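Local coordinates for protein Dye-decolorizing peroxidase (Irpex lacteus, PDB 7D8M) that probably catalyses the peroxide-dependent oxidation of dyes and other substrates with a bound heme b, at residues A35-K39 / G78-V82; P64-V68 / I131-Y135; N289-Y293 / I313-R319. All blocks are in the same frame, centred on the assembly; numbering follows the deposited sequence.

Contact 1: A35-K39 / G78-V82; sequences ATAFK and GALNV
A79, the last residue of helix 74-79, meets the first turn of helix 35-49 through its backbone: CB of A35 lies 3.2 Å from A79 O, a short methyl-to-carbonyl approach. L80 follows, already outside helical geometry, and covers more of the contact than any other residue. With CG anti to its carbonyl carbon (chi1 -69°), its isobutyl group reaches across to the other helix. There the CD2 branch does most of the touching: it sits 4.0 Å from CD1 of F38, the two side chains crossing at about a right angle, and 3.9 Å from CG of K39, with A35 CB at the limit of contact. The F38 ring meets this methyl obliquely and is itself stacked on F143. L80 also packs on I32, F72 and F448, and so joins this corner to the sheet and to helix 441-448. K39 runs past L80 in the opposite direction, its chain extended beyond CG, and delivers NZ to L80 O at 3.1 Å. The ammonium comes in at a C=O...N angle of 148° and is tilted 26° from the carbonyl plane. Next, N81 takes positive phi as the C-prime residue of a Schellman motif: N81 N bonds G78 O at 2.9 Å, and V82 N turns back to a carbonyl one residue earlier in the helix. The V82 side chain packs on K447 and F448 of helix 441-448. The lysine thus lays its aliphatic part along a leucine and shares its ammonium between A450 O and the carbonyl of L80, just past the end of helix 74-79, where the helix dipole probably favours a cation. One ammonium so ties the end of helix 74-79, helix 35-49 and the C-terminal region together.

Contact 2: P64-V68 / I131-Y135; sequences PLAFV and ITAQY
A66 sets its methyl squarely on the Y135 ring, and this is the dense part of the contact. A66 CB stands 3.5 Å from the centroid of the Y135 ring and only 10° off the normal, a CH-pi contact in which the small side chain lets the backbone come down close over the aromatic face. Beside it V68 approaches the same ring obliquely: chi1 of -174° sends CG1 anti to the backbone N and turns CG2 onto the ring, 3.6 Å from Y135 CD2. I131, one turn before Y135, fills in with its CG2 branch, 4.0 Å from A66 CB. Along this extended chain the side chains alternate: A66 and V68 point toward the helix, F67 away, where it meets K22 by a cation-pi contact. In the ferredoxin-like DyP domain, strand 67-72 is an outermost strand of the four-stranded antiparallel sheet, and helix 129-143 packs against it; Y45 of helix 35-49 touches both V68 and Y135, bringing that helix against the same spot. Towards P64 and L65 the packing slackens. L65 is exposed and touches I131 CG2 with its CB at 4.1 Å, and P64 CB is 3.9 Å from Y135 OH. The tyrosine hydroxyl is held lightly here: A66 N donates to OH in a weak bond of 3.5 Å, with an N-H...O angle of 148°. A water accepts from L65 N at 2.8 Å, and its own bond to Y135 OH is weak.

Contact 3: N289-Y293 / I313-R319; sequences NNFNY and IRKTNPR. With HEM (protoporphyrin IX containing Fe), chain B.
N292 and R319 bring the two backbones closest, with their CA atoms 5.5 Å apart. Segment 289-293 is irregular, with an inverse gamma turn centred on N290 and positive phi at Y293; in 313-319 the helix ends at T316, and P318, the centre of another inverse gamma turn, is the N-cap of helix 319-323. From that helix start the extended R319 side chain reaches N289 end-on. NH2 donates to N289 OD1 at 2.6 Å, almost straight (175°), and NH1 to both N289 O and F291 O, the latter at 2.9 Å. NH2 also donates to propionate oxygen O1D of the heme at 3.0 Å. All four acceptors lie at the edge of the guanidinium, and F291 closes one of its faces: ring and guanidinium are stacked with planes 11° apart and centres 3.8 Å apart, NH1 over the ring centre. Chi1 of 63°, which places CG between the backbone N and carbonyl carbon, turns the phenyl under the arginine. Y293 is layered similarly, with R314 CD and its guanidinium on one face and F291 CD1 on the other; R314 pairs with D320. Y293 OH lies against I313 CG1 and binds a water at 2.8 Å, which appears to donate to N317 O. N317 ND2 holds the other propionate oxygen, O2D, at 3.0 Å. Replacing R319 by a leucine would probably leave O1D and the carbonyls of N289 and F291 without this donor, and F291 without its stacked cation. Arginine and asparagine thus grip separate oxygens of one propionate, just beyond the helix that begins with axial iron ligand H312; the arginine's charge probably offsets the carboxylate's.

From the N terminus, contact 1 opens first on helix 35-49 and closes at 78-82, over a loop of 38 residues. Contact 2 opens inside that loop, at 64-68, and closes at 131-135, so the two cross. Both fall within the DyP dimeric alpha+beta barrel family region: one ties the first long helix to the end of helix 74-79, the other an outermost strand to helix 129-143. Contact 3 comes later in series, closing a short loop of 19 residues; it ties the irregular 289-293 to the end of helix 312-316 and the start of helix 319-323, beside the heme and on the opposite side of the chain's centre, with centres about 43 and 36 Å from contacts 1 and 2.

Contact 1: A35-K39 / G78-V82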
loop_
_atom_site.group_PDB
_atom_site.type_symbol
_atom_site.label_atom_id
_atom_site.label_comp_id
_atom_site.label_asym_id
_atom_site.label_seq_id
_atom_site.Cartn_x
_atom_site.Cartn_y
_atom_site.Cartn_z
ATOM N N ALA A 35 9.088 -5.863 -28.852
ATOM C CA ALA A 35 8.327 -6.919 -28.191
ATOM C C ALA A 35 8.971 -8.285 -28.399
ATOM O O ALA A 35 9.085 -9.075 -27.453
ATOM C CB ALA A 35 6.883 -6.922 -28.694
ATOM N N THR A 36 9.407 -8.578 -29.633
ATOM C CA THR A 36 9.992 -9.886 -29.918
ATOM C C THR A 36 11.238 -10.126 -29.073
ATOM O O THR A 36 11.393 -11.192 -28.465
ATOM C CB THR A 36 10.319 -10.017 -31.410
ATOM O OG1 THR A 36 9.122 -9.863 -32.186
ATOM C CG2 THR A 36 10.917 -11.384 -31.693
ATOM N N ALA A 37 12.140 -9.141 -29.022
ATOM C CA ALA A 37 13.346 -9.286 -28.213
ATOM C C ALA A 37 13.029 -9.292 -26.719
ATOM O O ALA A 37 13.710 -9.973 -25.938
ATOM C CB ALA A 37 14.337 -8.170 -28.546
ATOM N N PHE A 38 12.001 -8.551 -26.307
ATOM C CA PHE A 38 11.625 -8.544 -24.897
ATOM C C PHE A 38 11.100 -9.908 -24.465
ATOM O O PHE A 38 11.570 -10.476 -23.474
ATOM C CB PHE A 38 10.590 -7.446 -24.644
ATOM C CG PHE A 38 10.311 -7.200 -23.186
ATOM C CD1 PHE A 38 9.362 -7.950 -22.513
ATOM C CD2 PHE A 38 10.987 -6.204 -22.499
ATOM C CE1 PHE A 38 9.091 -7.708 -21.175
ATOM C CE2 PHE A 38 10.737 -5.971 -21.159
ATOM C CZ PHE A 38 9.787 -6.723 -20.502
ATOM N N LYS A 39 10.143 -10.463 -25.216
ATOM C CA LYS A 39 9.622 -11.789 -24.895
ATOM C C LYS A 39 10.735 -12.836 -24.860
ATOM O O LYS A 39 10.741 -13.720 -23.990
ATOM C CB LYS A 39 8.547 -12.186 -25.908
ATOM C CG LYS A 39 7.347 -11.247 -25.950
ATOM C CD LYS A 39 6.342 -11.652 -27.029
ATOM C CE LYS A 39 4.930 -11.166 -26.687
ATOM N NZ LYS A 39 3.871 -11.868 -27.470
ATOM N N GLY A 78 -0.617 -4.082 -24.415
ATOM C CA GLY A 78 -0.642 -3.727 -25.823
ATOM C C GLY A 78 0.703 -3.935 -26.490
ATOM O O GLY A 78 0.795 -4.542 -27.557
ATOM N N ALA A 79 1.773 -3.445 -25.856
ATOM C CA ALA A 79 3.103 -3.570 -26.443
ATOM C C ALA A 79 3.537 -5.019 -26.575
ATOM O O ALA A 79 4.417 -5.320 -27.392
ATOM C CB ALA A 79 4.127 -2.791 -25.616
ATOM N N LEU A 80 2.945 -5.927 -25.801
ATOM C CA LEU A 80 3.246 -7.348 -25.911
ATOM C C LEU A 80 2.197 -8.110 -26.711
ATOM O O LEU A 80 2.248 -9.345 -26.761
ATOM C CB LEU A 80 3.387 -7.959 -24.520
ATOM C CG LEU A 80 4.628 -7.487 -23.769
ATOM C CD1 LEU A 80 4.575 -7.974 -22.330
ATOM C CD2 LEU A 80 5.884 -7.982 -24.476
ATOM N N ASN A 81 1.250 -7.397 -27.324
ATOM C CA ASN A 81 0.136 -7.982 -28.074
ATOM C C ASN A 81 -0.633 -9.006 -27.245
ATOM O O ASN A 81 -0.934 -10.115 -27.695
ATOM C CB ASN A 81 0.614 -8.595 -29.389
ATOM C CG ASN A 81 -0.500 -8.695 -30.400
ATOM O OD1 ASN A 81 -1.118 -9.747 -30.558
ATOM N ND2 ASN A 81 -0.787 -7.586 -31.073
ATOM N N VAL A 82 -0.962 -8.617 -26.016
ATOM C CA VAL A 82 -1.792 -9.414 -25.125
ATOM C C VAL A 82 -3.089 -8.646 -24.909
ATOM O O VAL A 82 -3.061 -7.446 -24.607
ATOM C CB VAL A 82 -1.073 -9.696 -23.793
ATOM C CG1 VAL A 82 -2.021 -10.349 -22.793
ATOM C CG2 VAL A 82 0.174 -10.565 -24.021
#

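Contact 2: P64-V68 / I131-Y135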
loop_
_atom_site.group_PDB
_atom_site.type_symbol
_atom_site.label_atom_id
_atom_site.label_comp_id
_atom_site.label_asym_id
_atom_site.label_seq_id
_atom_site.Cartn_x
_atom_site.Cartn_y
_atom_site.Cartn_z
ATOM N N PRO A 64 17.486 -16.986 -3.865
ATOM C CA PRO A 64 18.512 -16.228 -4.586
ATOM C C PRO A 64 18.916 -14.982 -3.802
ATOM O O PRO A 64 18.304 -14.614 -2.802
ATOM C CB PRO A 64 17.822 -15.868 -5.903
ATOM C CG PRO A 64 16.367 -15.805 -5.552
ATOM C CD PRO A 64 16.130 -16.741 -4.390
ATOM N N LEU A 65 19.974 -14.324 -4.284
ATOM C CA LEU A 65 20.478 -13.155 -3.569
ATOM C C LEU A 65 19.488 -11.993 -3.600
ATOM O O LEU A 65 19.485 -11.163 -2.683
ATOM C CB LEU A 65 21.826 -12.732 -4.146
ATOM C CG LEU A 65 22.976 -13.652 -3.734
ATOM C CD1 LEU A 65 24.303 -13.107 -4.230
ATOM C CD2 LEU A 65 22.996 -13.810 -2.227
ATOM N N ALA A 66 18.651 -11.909 -4.634
ATOM C CA ALA A 66 17.593 -10.907 -4.687
ATOM C C ALA A 66 16.314 -11.575 -5.157
ATOM O O ALA A 66 16.354 -12.441 -6.031
ATOM C CB ALA A 66 17.948 -9.752 -5.628
ATOM N N PHE A 67 15.187 -11.178 -4.564
ATOM C CA PHE A 67 13.880 -11.605 -5.042
ATOM C C PHE A 67 13.443 -10.695 -6.182
ATOM O O PHE A 67 13.674 -9.483 -6.145
ATOM C CB PHE A 67 12.839 -11.547 -3.919
ATOM C CG PHE A 67 13.176 -12.393 -2.716
ATOM C CD1 PHE A 67 14.114 -13.421 -2.796
ATOM C CD2 PHE A 67 12.538 -12.166 -1.501
ATOM C CE1 PHE A 67 14.412 -14.195 -1.677
ATOM C CE2 PHE A 67 12.826 -12.943 -0.382
ATOM C CZ PHE A 67 13.761 -13.959 -0.473
ATOM N N VAL A 68 12.810 -11.270 -7.202
ATOM C CA VAL A 68 12.405 -10.494 -8.367
ATOM C C VAL A 68 10.952 -10.790 -8.683
ATOM O O VAL A 68 10.548 -11.956 -8.765
ATOM C CB VAL A 68 13.287 -10.764 -9.601
ATOM C CG1 VAL A 68 12.899 -9.814 -10.716
ATOM C CG2 VAL A 68 14.754 -10.584 -9.268
ATOM N N ILE A 131 23.369 -5.337 -4.502
ATOM C CA ILE A 131 22.776 -6.485 -5.182
ATOM C C ILE A 131 21.584 -6.066 -6.039
ATOM O O ILE A 131 21.410 -6.565 -7.157
ATOM C CB ILE A 131 22.386 -7.567 -4.161
ATOM C CG1 ILE A 131 23.625 -8.076 -3.418
ATOM C CG2 ILE A 131 21.707 -8.734 -4.844
ATOM C CD1 ILE A 131 23.303 -9.122 -2.393
ATOM N N THR A 132 20.722 -5.166 -5.537
ATOM C CA THR A 132 19.622 -4.709 -6.387
ATOM C C THR A 132 20.152 -3.997 -7.627
ATOM O O THR A 132 19.565 -4.113 -8.710
ATOM C CB THR A 132 18.653 -3.783 -5.628
ATOM O OG1 THR A 132 19.329 -2.575 -5.267
ATOM C CG2 THR A 132 18.062 -4.469 -4.392
ATOM N N ALA A 133 21.269 -3.273 -7.498
ATOM C CA ALA A 133 21.854 -2.625 -8.666
ATOM C C ALA A 133 22.425 -3.660 -9.629
ATOM O O ALA A 133 22.334 -3.504 -10.853
ATOM C CB ALA A 133 22.937 -1.642 -8.228
ATOM N N GLN A 134 23.005 -4.728 -9.079
ATOM C CA GLN A 134 23.508 -5.840 -9.879
ATOM C C GLN A 134 22.399 -6.451 -10.723
ATOM O O GLN A 134 22.549 -6.627 -11.942
ATOM C CB GLN A 134 24.101 -6.891 -8.945
ATOM C CG GLN A 134 25.398 -7.528 -9.400
ATOM C CD GLN A 134 26.240 -7.955 -8.206
ATOM O OE1 GLN A 134 25.759 -8.654 -7.309
ATOM N NE2 GLN A 134 27.496 -7.520 -8.182
ATOM N N TYR A 135 21.284 -6.809 -10.080
ATOM C CA TYR A 135 20.153 -7.379 -10.805
ATOM C C TYR A 135 19.620 -6.410 -11.854
ATOM O O TYR A 135 19.234 -6.825 -12.955
ATOM C CB TYR A 135 19.051 -7.771 -9.825
ATOM C CG TYR A 135 19.210 -9.164 -9.270
ATOM C CD1 TYR A 135 20.284 -9.484 -8.443
ATOM C CD2 TYR A 135 18.296 -10.167 -9.578
ATOM C CE1 TYR A 135 20.442 -10.763 -7.936
ATOM C CE2 TYR A 135 18.453 -11.456 -9.077
ATOM C CZ TYR A 135 19.523 -11.742 -8.253
ATOM O OH TYR A 135 19.682 -13.009 -7.742
HETATM O O HOH W 1 21.426 -15.632 -6.324
#

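Contact 3: N289-Y293 / I313-R319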
loop_
_atom_site.group_PDB
_atom_site.type_symbol
_atom_site.label_atom_id
_atom_site.label_comp_id
_atom_site.label_asym_id
_atom_site.label_seq_id
_atom_site.Cartn_x
_atom_site.Cartn_y
_atom_site.Cartn_z
ATOM N N ASN A 289 -3.221 -6.221 16.831
ATOM C CA ASN A 289 -4.289 -6.123 15.842
ATOM C C ASN A 289 -5.621 -6.659 16.345
ATOM O O ASN A 289 -6.574 -6.755 15.561
ATOM C CB ASN A 289 -3.901 -6.847 14.546
ATOM C CG ASN A 289 -4.389 -6.105 13.312
ATOM O OD1 ASN A 289 -4.660 -4.897 13.370
ATOM N ND2 ASN A 289 -4.511 -6.814 12.197
ATOM N N ASN A 290 -5.726 -6.991 17.630
ATOM C CA ASN A 290 -6.916 -7.653 18.164
ATOM C C ASN A 290 -7.896 -6.598 18.683
ATOM O O ASN A 290 -8.023 -6.349 19.885
ATOM C CB ASN A 290 -6.511 -8.647 19.248
ATOM C CG ASN A 290 -7.623 -9.613 19.606
ATOM O OD1 ASN A 290 -8.662 -9.664 18.942
ATOM N ND2 ASN A 290 -7.404 -10.395 20.657
ATOM N N PHE A 291 -8.615 -5.980 17.746
ATOM C CA PHE A 291 -9.580 -4.936 18.064
ATOM C C PHE A 291 -10.525 -4.775 16.885
ATOM O O PHE A 291 -10.188 -5.112 15.744
ATOM C CB PHE A 291 -8.895 -3.602 18.386
ATOM C CG PHE A 291 -8.115 -3.021 17.229
ATOM C CD1 PHE A 291 -8.694 -2.086 16.383
ATOM C CD2 PHE A 291 -6.793 -3.399 17.000
ATOM C CE1 PHE A 291 -7.967 -1.549 15.320
ATOM C CE2 PHE A 291 -6.062 -2.863 15.953
ATOM C CZ PHE A 291 -6.645 -1.939 15.110
ATOM N N ASN A 292 -11.721 -4.241 17.177
ATOM C CA ASN A 292 -12.698 -3.991 16.122
ATOM C C ASN A 292 -13.519 -2.734 16.394
ATOM O O ASN A 292 -14.579 -2.550 15.776
ATOM C CB ASN A 292 -13.623 -5.211 15.928
ATOM C CG ASN A 292 -14.434 -5.551 17.174
ATOM O OD1 ASN A 292 -14.544 -4.757 18.105
ATOM N ND2 ASN A 292 -15.015 -6.740 17.185
ATOM N N TYR A 293 -13.053 -1.885 17.318
ATOM C CA TYR A 293 -13.658 -0.619 17.715
ATOM C C TYR A 293 -14.885 -0.798 18.604
ATOM O O TYR A 293 -15.405 0.195 19.114
ATOM C CB TYR A 293 -13.995 0.245 16.494
ATOM C CG TYR A 293 -12.773 0.456 15.623
ATOM C CD1 TYR A 293 -11.673 1.147 16.110
ATOM C CD2 TYR A 293 -12.703 -0.069 14.335
ATOM C CE1 TYR A 293 -10.528 1.326 15.331
ATOM C CE2 TYR A 293 -11.563 0.107 13.540
ATOM C CZ TYR A 293 -10.484 0.814 14.050
ATOM O OH TYR A 293 -9.347 1.011 13.296
ATOM N N ILE A 313 -6.513 4.292 9.837
ATOM C CA ILE A 313 -6.761 2.854 9.733
ATOM C C ILE A 313 -8.247 2.544 9.825
ATOM O O ILE A 313 -8.703 1.525 9.295
ATOM C CB ILE A 313 -5.963 2.059 10.787
ATOM C CG1 ILE A 313 -6.471 2.325 12.210
ATOM C CG2 ILE A 313 -4.461 2.324 10.651
ATOM C CD1 ILE A 313 -5.963 1.317 13.217
ATOM N N ARG A 314 -9.030 3.401 10.494
ATOM C CA ARG A 314 -10.465 3.171 10.584
ATOM C C ARG A 314 -11.193 3.625 9.314
ATOM O O ARG A 314 -12.267 3.101 8.995
ATOM C CB ARG A 314 -11.022 3.875 11.834
ATOM C CG ARG A 314 -12.475 3.506 12.173
ATOM C CD ARG A 314 -12.966 4.118 13.511
ATOM N NE ARG A 314 -14.289 3.606 13.878
ATOM C CZ ARG A 314 -14.778 3.587 15.118
ATOM N NH1 ARG A 314 -14.061 4.057 16.134
ATOM N NH2 ARG A 314 -15.986 3.093 15.343
ATOM N N LYS A 315 -10.626 4.589 8.580
ATOM C CA LYS A 315 -11.162 4.943 7.268
ATOM C C LYS A 315 -10.887 3.839 6.243
ATOM O O LYS A 315 -11.779 3.448 5.481
ATOM C CB LYS A 315 -10.556 6.269 6.802
ATOM C CG LYS A 315 -11.237 7.521 7.358
ATOM C CD LYS A 315 -12.457 7.910 6.511
ATOM C CE LYS A 315 -12.526 9.418 6.271
ATOM N NZ LYS A 315 -13.746 9.792 5.488
ATOM N N THR A 316 -9.660 3.318 6.214
ATOM C CA THR A 316 -9.271 2.376 5.160
ATOM C C THR A 316 -9.637 0.933 5.472
ATOM O O THR A 316 -9.639 0.097 4.560
ATOM C CB THR A 316 -7.768 2.437 4.900
ATOM O OG1 THR A 316 -7.065 2.114 6.111
ATOM C CG2 THR A 316 -7.370 3.819 4.417
ATOM N N ASN A 317 -9.920 0.617 6.733
ATOM C CA ASN A 317 -10.457 -0.688 7.121
ATOM C C ASN A 317 -11.486 -0.427 8.204
ATOM O O ASN A 317 -11.184 -0.489 9.404
ATOM C CB ASN A 317 -9.358 -1.638 7.603
ATOM C CG ASN A 317 -9.908 -2.994 8.060
ATOM O OD1 ASN A 317 -11.111 -3.256 7.964
ATOM N ND2 ASN A 317 -9.021 -3.860 8.556
ATOM N N PRO A 318 -12.716 -0.095 7.816
ATOM C CA PRO A 318 -13.798 0.140 8.791
ATOM C C PRO A 318 -14.302 -1.182 9.365
ATOM O O PRO A 318 -15.357 -1.709 9.004
ATOM C CB PRO A 318 -14.854 0.866 7.952
ATOM C CG PRO A 318 -14.626 0.397 6.557
ATOM C CD PRO A 318 -13.166 0.077 6.425
ATOM N N ARG A 319 -13.501 -1.733 10.286
ATOM C CA ARG A 319 -13.796 -3.045 10.852
ATOM C C ARG A 319 -15.185 -3.096 11.474
ATOM O O ARG A 319 -15.840 -4.144 11.439
ATOM C CB ARG A 319 -12.745 -3.416 11.906
ATOM C CG ARG A 319 -11.309 -3.358 11.425
ATOM C CD ARG A 319 -10.331 -3.484 12.579
ATOM N NE ARG A 319 -8.954 -3.357 12.106
ATOM C CZ ARG A 319 -7.905 -3.951 12.665
ATOM N NH1 ARG A 319 -8.065 -4.718 13.737
ATOM N NH2 ARG A 319 -6.692 -3.768 12.150
HETATM C CHA HEM B . -2.412 1.223 7.762
HETATM C CHB HEM B . 0.727 4.872 7.164
HETATM C CHC HEM B . -0.789 5.379 2.575
HETATM C CHD HEM B . -4.258 2.077 3.343
HETATM C C1A HEM B . -1.418 2.145 8.003
HETATM C C2A HEM B . -0.631 2.259 9.217
HETATM C C3A HEM B . 0.246 3.264 9.039
HETATM C C4A HEM B . 0.041 3.811 7.715
HETATM C CMA HEM B . 1.303 3.784 10.031
HETATM C CAA HEM B . -0.798 1.354 10.467
HETATM C CBA HEM B . 0.085 0.113 10.343
HETATM C CGA HEM B . -0.716 -1.101 9.915
HETATM O O1A HEM B . -1.886 -1.236 10.343
HETATM O O2A HEM B . -0.172 -1.956 9.163
HETATM C C1B HEM B . 0.609 5.292 5.862
HETATM C C2B HEM B . 1.453 6.280 5.230
HETATM C C3B HEM B . 1.023 6.426 3.962
HETATM C C4B HEM B . -0.089 5.526 3.756
HETATM C CMB HEM B . 2.605 7.023 5.967
HETATM C CAB HEM B . 1.576 7.327 2.830
HETATM C CBB HEM B . 2.808 7.847 2.835
HETATM C C1C HEM B . -1.909 4.585 2.388
HETATM C C2C HEM B . -2.766 4.553 1.216
HETATM C C3C HEM B . -3.726 3.630 1.429
HETATM C C4C HEM B . -3.511 3.072 2.751
HETATM C CMC HEM B . -2.531 5.433 -0.036
HETATM C CAC HEM B . -4.910 3.199 0.523
HETATM C CBC HEM B . -5.429 3.991 -0.431
HETATM C C1D HEM B . -3.981 1.477 4.553
HETATM C C2D HEM B . -4.573 0.257 5.080
HETATM C C3D HEM B . -4.068 0.029 6.293
HETATM C C4D HEM B . -3.130 1.095 6.591
HETATM C CMD HEM B . -5.616 -0.634 4.386
HETATM C CAD HEM B . -4.429 -1.150 7.218
HETATM C CBD HEM B . -5.634 -0.745 8.071
HETATM C CGD HEM B . -6.120 -1.890 8.935
HETATM O O1D HEM B . -6.478 -1.633 10.114
HETATM O O2D HEM B . -6.141 -3.059 8.458
HETATM N NA HEM B . -0.988 3.109 7.118
HETATM N NB HEM B . -0.326 4.846 4.937
HETATM N NC HEM B . -2.402 3.680 3.299
HETATM N ND HEM B . -3.088 1.957 5.495
HETATM FE FE HEM B . -1.800 3.526 5.251
HETATM O O HOH W 2 -8.994 -0.672 11.091
#